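Local structure of lipase (Streptomyces rimosus, 5MAL) at residues G8-S12 with Y141-Y145; N48-C52 with Q64-V68; R109-Q113 with A165-I170. The protein hydrolyses triacylglycerols and a range of other esters, including long-chain acyl-CoA thioesters, as a secreted multifunctional lipase of the SGNH hydrolase superfamily. One frame throughout, in Å; residues are numbered along the deposited sequence.

Interaction 1 (G8-S12 with Y141-Y145); sequences GDSYS and YPRFY
Y11 and Y141 lie across from each other with their CA atoms 7.8 Å apart, the one in the short helix 10-13, the other in the loop that follows strand 135-139, and side chains bridge the distance. The aromatic pair is a T-shaped stack with planes at 86°: the CD1/CE1 edge of Y141 is directed at the face of Y11, CD1 standing over the centre of that ring. Beyond the stack, Y141 OH donates to D9 OD2 at 2.6 Å, arriving on the syn side and nearly in the carboxylate plane. The other oxygen, D9 OD1, accepts from Y11 N at 3.1 Å from above that plane. D9 is thereby the N-cap of the helix, its CG lying between the backbone N and the carbonyl carbon (chi1 53°), which turns the carboxylate back toward the first turn. The tip of Y11, its OH, comes within 3.1 Å of F144 CZ, obliquely to the ring. The nucleophile S10, hydrogen-bonded to H216, sits between D9 and Y11 in GDSY, this enzyme's version of the GDSL motif. Held through both oxygens, D9 is limited in its rotation, and the turn carrying S10 is tied to the loop beyond strand 135-139.

Interaction 2 (N48-C52 with Q64-V68); sequences NFTAC and QLTPV
T50 and Q64 bring the two backbones closest, with CA atoms 5.2 Å apart; N48 and P67 follow at 6.6 Å, where a type I beta turn from L65 to V68 bends the second chain past the first. T50 OG1 donates to Q64 O at 2.9 Å, in the carbonyl plane and on a lone pair. The hydroxyl sits between the backbone N and the carbonyl carbon of T50 (chi1 58°), an orientation that aims it at the carbonyl of Q64 and leaves the methyl for P67. A valine here would probably leave Q64 O without this donor and loosen the tie between the segments. The setting is a beta-alpha-beta crossover of the SGNH fold: strand 46-49, at one edge of the parallel sheet, leads through helix 57-64 to strand 74-78, with strand 3-8 between the two. Q64, extended beyond CG, runs along the T50 carbonyl, its CG 3.3 Å from T50 O, and carries OE1 on to the backbone N of G8. C52 is tied to C27 by a disulfide. T50 CG2 and P67 CG meet tip to tip at 3.8 Å, while N48 slides past the same proline ring, N48 CG lying 3.5 Å from P67 CB.

Interaction 3 (R109-Q113 with A165-I170); sequences RAYIQ and AAADDI
R109 reaches D169 by a bend in its chain at chi3 (68°), while Q113, one turn later on the same helix, gets there extended beyond CG (chi2 172°). Both converge on one oxygen: R109 NE lies 2.7 Å from D169 OD2, and Q113 NE2 is modelled 2.5 Å from D169 OD2, very short for such a bond, so its exact length is doubtful. Each donor keeps this oxygen close to its own plane, yet the two meet it from opposite faces of the carboxylate, well tilted out of that plane. R109 NH2 adds weak bonds to both oxygens, completing the salt bridge. A165 CB covers one guanidinium face, 3.6 Å from R109 CZ. Beside these polar groups the contact turns apolar: I112 CG2 packs 4.0 Å from I170 CB, I112 CD1 lies 4.2 Å from A166 CB, and F86 touches both I112 and A166. With small alanines on this face, helices 98-130 and 159-180 run nearly parallel, local axes 9.2 Å apart and 11° apart in direction. The bonds from R109 are likely to limit the swing of the D169 carboxylate and to favour its ionised form, so that a single acid joins two successive turns of the partner helix.

Overall arrangement
The three contacts illustrate how chemistry follows depth in one alpha/beta fold. Interaction 1 is fully buried near the centre of the chain, and interactions 2 and 3 are only partly buried, on opposite sides of that centre. Accordingly, the core contact combines stacked rings with a helix-capping carboxylate, interaction 2 joins one hydroxyl bond to proline packing, and interaction 3 sets an ion pair beside an apolar helix interface. Interaction 1 touches both others. G8 O lies 2.8 Å from C52 N, at hydrogen-bonding distance, joining G8 to the segment after edge strand 46-49, and R143 NH1 forms a salt bridge with D168 OD1 on helix 159-180, where Y141 packs on I170. Interactions 2 and 3 do not touch.

Interaction 1 (G8-S12 with Y141-Y145)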
loop_
_atom_site.group_PDB
_atom_site.type_symbol
_atom_site.label_atom_id
_atom_site.label_comp_id
_atom_site.label_asym_id
_atom_site.label_seq_id
_atom_site.Cartn_x
_atom_site.Cartn_y
_atom_site.Cartn_z
ATOM N N GLY A 8 3.144 -7.711 0.586
ATOM C CA GLY A 8 2.605 -6.628 -0.197
ATOM C C GLY A 8 3.585 -5.932 -1.097
ATOM O O GLY A 8 4.626 -6.499 -1.463
ATOM N N ASP A 9 3.234 -4.696 -1.456
ATOM C CA ASP A 9 4.000 -3.932 -2.424
ATOM C C ASP A 9 4.808 -2.870 -1.716
ATOM O O ASP A 9 5.161 -3.037 -0.562
ATOM C CB ASP A 9 3.093 -3.309 -3.476
ATOM C CG ASP A 9 1.960 -2.501 -2.879
ATOM O OD1 ASP A 9 2.079 -2.019 -1.728
ATOM O OD2 ASP A 9 0.948 -2.333 -3.583
ATOM N N SER A 10 5.080 -1.776 -2.411
ATOM C CA SER A 10 6.032 -0.798 -1.933
ATOM C C SER A 10 5.467 0.011 -0.775
ATOM O O SER A 10 6.219 0.623 -0.020
ATOM C CB SER A 10 6.430 0.121 -3.074
ATOM O OG SER A 10 5.262 0.533 -3.757
ATOM N N TYR A 11 4.142 0.047 -0.649
ATOM C CA TYR A 11 3.553 0.797 0.470
ATOM C C TYR A 11 3.756 0.032 1.763
ATOM O O TYR A 11 3.665 0.602 2.856
ATOM C CB TYR A 11 2.074 1.093 0.234
ATOM C CG TYR A 11 1.918 2.157 -0.814
ATOM C CD1 TYR A 11 2.147 1.863 -2.145
ATOM C CD2 TYR A 11 1.611 3.467 -0.473
ATOM C CE1 TYR A 11 2.053 2.824 -3.110
ATOM C CE2 TYR A 11 1.519 4.450 -1.449
ATOM C CZ TYR A 11 1.747 4.109 -2.765
ATOM O OH TYR A 11 1.649 5.049 -3.764
ATOM N N SER A 12 4.015 -1.264 1.635
ATOM C CA SER A 12 4.268 -2.082 2.809
ATOM C C SER A 12 5.756 -2.245 3.005
ATOM O O SER A 12 6.225 -2.279 4.134
ATOM C CB SER A 12 3.610 -3.458 2.701
ATOM O OG SER A 12 2.206 -3.330 2.791
ATOM N N TYR A 141 -4.752 2.183 0.627
ATOM C CA TYR A 141 -3.843 3.210 0.146
ATOM C C TYR A 141 -4.426 4.553 0.521
ATOM O O TYR A 141 -5.634 4.685 0.684
ATOM C CB TYR A 141 -3.650 3.116 -1.368
ATOM C CG TYR A 141 -3.084 1.804 -1.836
ATOM C CD1 TYR A 141 -1.718 1.617 -1.939
ATOM C CD2 TYR A 141 -3.926 0.743 -2.169
ATOM C CE1 TYR A 141 -1.189 0.403 -2.366
ATOM C CE2 TYR A 141 -3.414 -0.470 -2.599
ATOM C CZ TYR A 141 -2.050 -0.636 -2.705
ATOM O OH TYR A 141 -1.519 -1.831 -3.128
ATOM N N PRO A 142 -3.571 5.570 0.667
ATOM C CA PRO A 142 -4.141 6.872 1.004
ATOM C C PRO A 142 -4.612 7.562 -0.262
ATOM O O PRO A 142 -4.017 7.327 -1.315
ATOM C CB PRO A 142 -2.956 7.614 1.637
ATOM C CG PRO A 142 -1.758 7.064 0.903
ATOM C CD PRO A 142 -2.097 5.592 0.631
ATOM N N ARG A 143 -5.674 8.352 -0.179
ATOM C CA ARG A 143 -5.927 9.337 -1.218
ATOM C C ARG A 143 -4.679 10.196 -1.293
ATOM O O ARG A 143 -4.150 10.614 -0.256
ATOM C CB ARG A 143 -7.167 10.184 -0.905
ATOM C CG ARG A 143 -8.482 9.546 -1.302
ATOM C CD ARG A 143 -9.623 10.507 -1.035
ATOM N NE ARG A 143 -9.646 10.871 0.371
ATOM C CZ ARG A 143 -10.437 10.311 1.275
ATOM N NH1 ARG A 143 -11.301 9.370 0.906
ATOM N NH2 ARG A 143 -10.377 10.709 2.541
ATOM N N PHE A 144 -4.191 10.451 -2.500
ATOM C CA PHE A 144 -2.915 11.132 -2.652
ATOM C C PHE A 144 -2.993 12.642 -2.414
ATOM O O PHE A 144 -1.994 13.260 -2.056
ATOM C CB PHE A 144 -2.335 10.898 -4.044
ATOM C CG PHE A 144 -1.742 9.526 -4.255
ATOM C CD1 PHE A 144 -1.469 8.685 -3.193
ATOM C CD2 PHE A 144 -1.427 9.097 -5.538
ATOM C CE1 PHE A 144 -0.919 7.431 -3.399
ATOM C CE2 PHE A 144 -0.881 7.837 -5.760
ATOM C CZ PHE A 144 -0.629 7.002 -4.684
ATOM N N TYR A 145 -4.164 13.234 -2.647
ATOM C CA TYR A 145 -4.280 14.690 -2.695
ATOM C C TYR A 145 -5.348 15.267 -1.789
ATOM O O TYR A 145 -6.422 14.678 -1.617
ATOM C CB TYR A 145 -4.572 15.137 -4.137
ATOM C CG TYR A 145 -3.404 14.921 -5.037
ATOM C CD1 TYR A 145 -2.320 15.784 -4.994
ATOM C CD2 TYR A 145 -3.363 13.846 -5.925
ATOM C CE1 TYR A 145 -1.226 15.595 -5.797
ATOM C CE2 TYR A 145 -2.263 13.651 -6.745
ATOM C CZ TYR A 145 -1.197 14.531 -6.672
ATOM O OH TYR A 145 -0.078 14.382 -7.464
#

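Interaction 2 (N48-C52 with Q64-V68)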
loop_
_atom_site.group_PDB
_atom_site.type_symbol
_atom_site.label_atom_id
_atom_site.label_comp_id
_atom_site.label_asym_id
_atom_site.label_seq_id
_atom_site.Cartn_x
_atom_site.Cartn_y
_atom_site.Cartn_z
ATOM N N ASN A 48 8.687 -12.000 9.522
ATOM C CA ASN A 48 8.960 -12.403 8.156
ATOM C C ASN A 48 8.437 -11.368 7.169
ATOM O O ASN A 48 7.240 -11.298 6.886
ATOM C CB ASN A 48 8.367 -13.785 7.877
ATOM C CG ASN A 48 9.289 -14.907 8.337
ATOM O OD1 ASN A 48 10.371 -15.109 7.781
ATOM N ND2 ASN A 48 8.873 -15.625 9.356
ATOM N N PHE A 49 9.366 -10.574 6.651
ATOM C CA PHE A 49 9.028 -9.402 5.870
ATOM C C PHE A 49 9.288 -9.705 4.414
ATOM O O PHE A 49 10.444 -9.691 3.987
ATOM C CB PHE A 49 9.877 -8.231 6.369
ATOM C CG PHE A 49 9.417 -6.869 5.921
ATOM C CD1 PHE A 49 8.192 -6.676 5.292
ATOM C CD2 PHE A 49 10.197 -5.757 6.227
ATOM C CE1 PHE A 49 7.774 -5.390 4.911
ATOM C CE2 PHE A 49 9.787 -4.473 5.876
ATOM C CZ PHE A 49 8.571 -4.287 5.219
ATOM N N THR A 50 8.230 -9.992 3.664
ATOM C CA THR A 50 8.395 -10.410 2.277
ATOM C C THR A 50 7.782 -9.414 1.289
ATOM O O THR A 50 7.844 -9.610 0.079
ATOM C CB THR A 50 7.785 -11.806 2.037
ATOM O OG1 THR A 50 6.399 -11.792 2.393
ATOM C CG2 THR A 50 8.510 -12.840 2.874
ATOM N N ALA A 51 7.189 -8.346 1.807
ATOM C CA ALA A 51 6.678 -7.282 0.954
ATOM C C ALA A 51 7.776 -6.807 0.013
ATOM O O ALA A 51 8.957 -6.857 0.354
ATOM C CB ALA A 51 6.154 -6.114 1.803
ATOM N N CYS A 52 7.398 -6.335 -1.162
ATOM C CA CYS A 52 8.403 -6.061 -2.171
ATOM C C CYS A 52 7.947 -4.984 -3.126
ATOM O O CYS A 52 6.854 -5.040 -3.668
ATOM C CB CYS A 52 8.739 -7.350 -2.933
ATOM S SG CYS A 52 10.276 -7.278 -3.887
ATOM N N GLN A 64 6.136 -14.342 -2.146
ATOM C CA GLN A 64 5.954 -13.740 -0.813
ATOM C C GLN A 64 5.262 -14.590 0.249
ATOM O O GLN A 64 5.377 -14.303 1.443
ATOM C CB GLN A 64 5.166 -12.438 -0.936
ATOM C CG GLN A 64 5.802 -11.397 -1.850
ATOM C CD GLN A 64 5.141 -10.050 -1.674
ATOM O OE1 GLN A 64 4.327 -9.877 -0.765
ATOM N NE2 GLN A 64 5.490 -9.089 -2.527
ATOM N N LEU A 65 4.518 -15.608 -0.161
ATOM C CA LEU A 65 3.726 -16.344 0.821
ATOM C C LEU A 65 4.510 -17.452 1.518
ATOM O O LEU A 65 3.984 -18.117 2.410
ATOM C CB LEU A 65 2.481 -16.926 0.164
ATOM C CG LEU A 65 1.484 -15.900 -0.376
ATOM C CD1 LEU A 65 0.397 -16.600 -1.152
ATOM C CD2 LEU A 65 0.883 -15.061 0.752
ATOM N N THR A 66 5.768 -17.639 1.132
ATOM C CA THR A 66 6.576 -18.735 1.666
ATOM C C THR A 66 6.536 -18.892 3.205
ATOM O O THR A 66 6.335 -20.006 3.699
ATOM C CB THR A 66 8.037 -18.608 1.194
ATOM O OG1 THR A 66 8.066 -18.675 -0.238
ATOM C CG2 THR A 66 8.899 -19.714 1.769
ATOM N N PRO A 67 6.681 -17.789 3.968
ATOM C CA PRO A 67 6.657 -17.959 5.427
ATOM C C PRO A 67 5.264 -17.937 6.054
ATOM O O PRO A 67 5.142 -17.936 7.286
ATOM C CB PRO A 67 7.476 -16.760 5.919
ATOM C CG PRO A 67 7.182 -15.697 4.917
ATOM C CD PRO A 67 7.002 -16.399 3.584
ATOM N N VAL A 68 4.226 -17.897 5.228
ATOM C CA VAL A 68 2.864 -17.897 5.736
ATOM C C VAL A 68 2.437 -19.338 5.957
ATOM O O VAL A 68 2.376 -20.112 5.015
ATOM C CB VAL A 68 1.893 -17.214 4.767
ATOM C CG1 VAL A 68 0.476 -17.294 5.290
ATOM C CG2 VAL A 68 2.320 -15.766 4.553
#

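Interaction 3 (R109-Q113 with A165-I170)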
loop_
_atom_site.group_PDB
_atom_site.type_symbol
_atom_site.label_atom_id
_atom_site.label_comp_id
_atom_site.label_asym_id
_atom_site.label_seq_id
_atom_site.Cartn_x
_atom_site.Cartn_y
_atom_site.Cartn_z
ATOM N N ARG A 109 -8.820 2.630 -13.113
ATOM C CA ARG A 109 -10.013 2.508 -12.287
ATOM C C ARG A 109 -10.905 1.385 -12.792
ATOM O O ARG A 109 -11.564 0.714 -12.003
ATOM C CB ARG A 109 -10.788 3.820 -12.246
ATOM C CG ARG A 109 -10.083 4.893 -11.435
ATOM C CD ARG A 109 -10.934 6.128 -11.360
ATOM N NE ARG A 109 -12.120 5.877 -10.555
ATOM C CZ ARG A 109 -13.182 6.670 -10.527
ATOM N NH1 ARG A 109 -13.214 7.768 -11.278
ATOM N NH2 ARG A 109 -14.212 6.361 -9.752
ATOM N N ALA A 110 -10.924 1.182 -14.106
ATOM C CA ALA A 110 -11.654 0.047 -14.659
ATOM C C ALA A 110 -11.044 -1.241 -14.125
ATOM O O ALA A 110 -11.765 -2.173 -13.771
ATOM C CB ALA A 110 -11.628 0.067 -16.173
ATOM N N TYR A 111 -9.714 -1.277 -14.053
ATOM C CA TYR A 111 -9.008 -2.445 -13.545
ATOM C C TYR A 111 -9.385 -2.719 -12.108
ATOM O O TYR A 111 -9.749 -3.839 -11.746
ATOM C CB TYR A 111 -7.496 -2.270 -13.637
ATOM C CG TYR A 111 -6.762 -3.574 -13.419
ATOM C CD1 TYR A 111 -6.577 -4.096 -12.138
ATOM C CD2 TYR A 111 -6.267 -4.292 -14.495
ATOM C CE1 TYR A 111 -5.914 -5.296 -11.943
ATOM C CE2 TYR A 111 -5.596 -5.486 -14.308
ATOM C CZ TYR A 111 -5.430 -5.987 -13.038
ATOM O OH TYR A 111 -4.768 -7.185 -12.875
ATOM N N ILE A 112 -9.259 -1.686 -11.288
ATOM C CA ILE A 112 -9.607 -1.768 -9.883
ATOM C C ILE A 112 -11.010 -2.296 -9.653
ATOM O O ILE A 112 -11.220 -3.191 -8.833
ATOM C CB ILE A 112 -9.499 -0.403 -9.229
ATOM C CG1 ILE A 112 -8.033 0.036 -9.190
ATOM C CG2 ILE A 112 -10.121 -0.431 -7.852
ATOM C CD1 ILE A 112 -7.845 1.534 -9.005
ATOM N N GLN A 113 -11.976 -1.730 -10.372
ATOM C CA GLN A 113 -13.373 -2.049 -10.125
ATOM C C GLN A 113 -13.731 -3.449 -10.626
ATOM O O GLN A 113 -14.542 -4.146 -10.018
ATOM C CB GLN A 113 -14.272 -1.005 -10.789
ATOM C CG GLN A 113 -14.036 0.420 -10.274
ATOM C CD GLN A 113 -14.795 1.482 -11.060
ATOM O OE1 GLN A 113 -15.651 1.168 -11.892
ATOM N NE2 GLN A 113 -14.480 2.749 -10.802
ATOM N N ALA A 165 -9.938 9.387 -6.676
ATOM C CA ALA A 165 -11.055 8.496 -6.950
ATOM C C ALA A 165 -10.576 7.062 -7.137
ATOM O O ALA A 165 -11.239 6.126 -6.695
ATOM C CB ALA A 165 -11.830 8.976 -8.182
ATOM N N ALA A 166 -9.436 6.906 -7.807
ATOM C CA ALA A 166 -8.792 5.608 -7.965
ATOM C C ALA A 166 -8.476 5.022 -6.600
ATOM O O ALA A 166 -8.716 3.854 -6.353
ATOM C CB ALA A 166 -7.524 5.733 -8.796
ATOM N N ALA A 167 -7.923 5.843 -5.715
ATOM C CA ALA A 167 -7.664 5.404 -4.347
ATOM C C ALA A 167 -8.964 5.002 -3.669
ATOM O O ALA A 167 -9.049 3.938 -3.052
ATOM C CB ALA A 167 -6.985 6.502 -3.556
ATOM N N ASP A 168 -9.977 5.860 -3.783
ATOM C CA ASP A 168 -11.278 5.561 -3.204
ATOM C C ASP A 168 -11.791 4.229 -3.735
ATOM O O ASP A 168 -12.252 3.378 -2.966
ATOM C CB ASP A 168 -12.282 6.677 -3.502
ATOM C CG ASP A 168 -12.031 7.926 -2.680
ATOM O OD1 ASP A 168 -11.157 7.885 -1.795
ATOM O OD2 ASP A 168 -12.728 8.941 -2.910
ATOM N N ASP A 169 -11.668 4.037 -5.047
ATOM C CA ASP A 169 -12.105 2.791 -5.689
ATOM C C ASP A 169 -11.362 1.609 -5.105
ATOM O O ASP A 169 -11.982 0.614 -4.736
ATOM C CB ASP A 169 -11.879 2.816 -7.204
ATOM C CG ASP A 169 -12.915 3.650 -7.952
ATOM O OD1 ASP A 169 -13.801 4.256 -7.320
ATOM O OD2 ASP A 169 -12.826 3.708 -9.190
ATOM N N ILE A 170 -10.035 1.706 -5.023
ATOM C CA ILE A 170 -9.268 0.535 -4.622
ATOM C C ILE A 170 -9.534 0.221 -3.167
ATOM O O ILE A 170 -9.580 -0.962 -2.800
ATOM C CB ILE A 170 -7.743 0.680 -4.898
ATOM C CG1 ILE A 170 -7.088 -0.702 -4.934
ATOM C CG2 ILE A 170 -7.054 1.611 -3.910
ATOM C CD1 ILE A 170 -5.749 -0.708 -5.614
#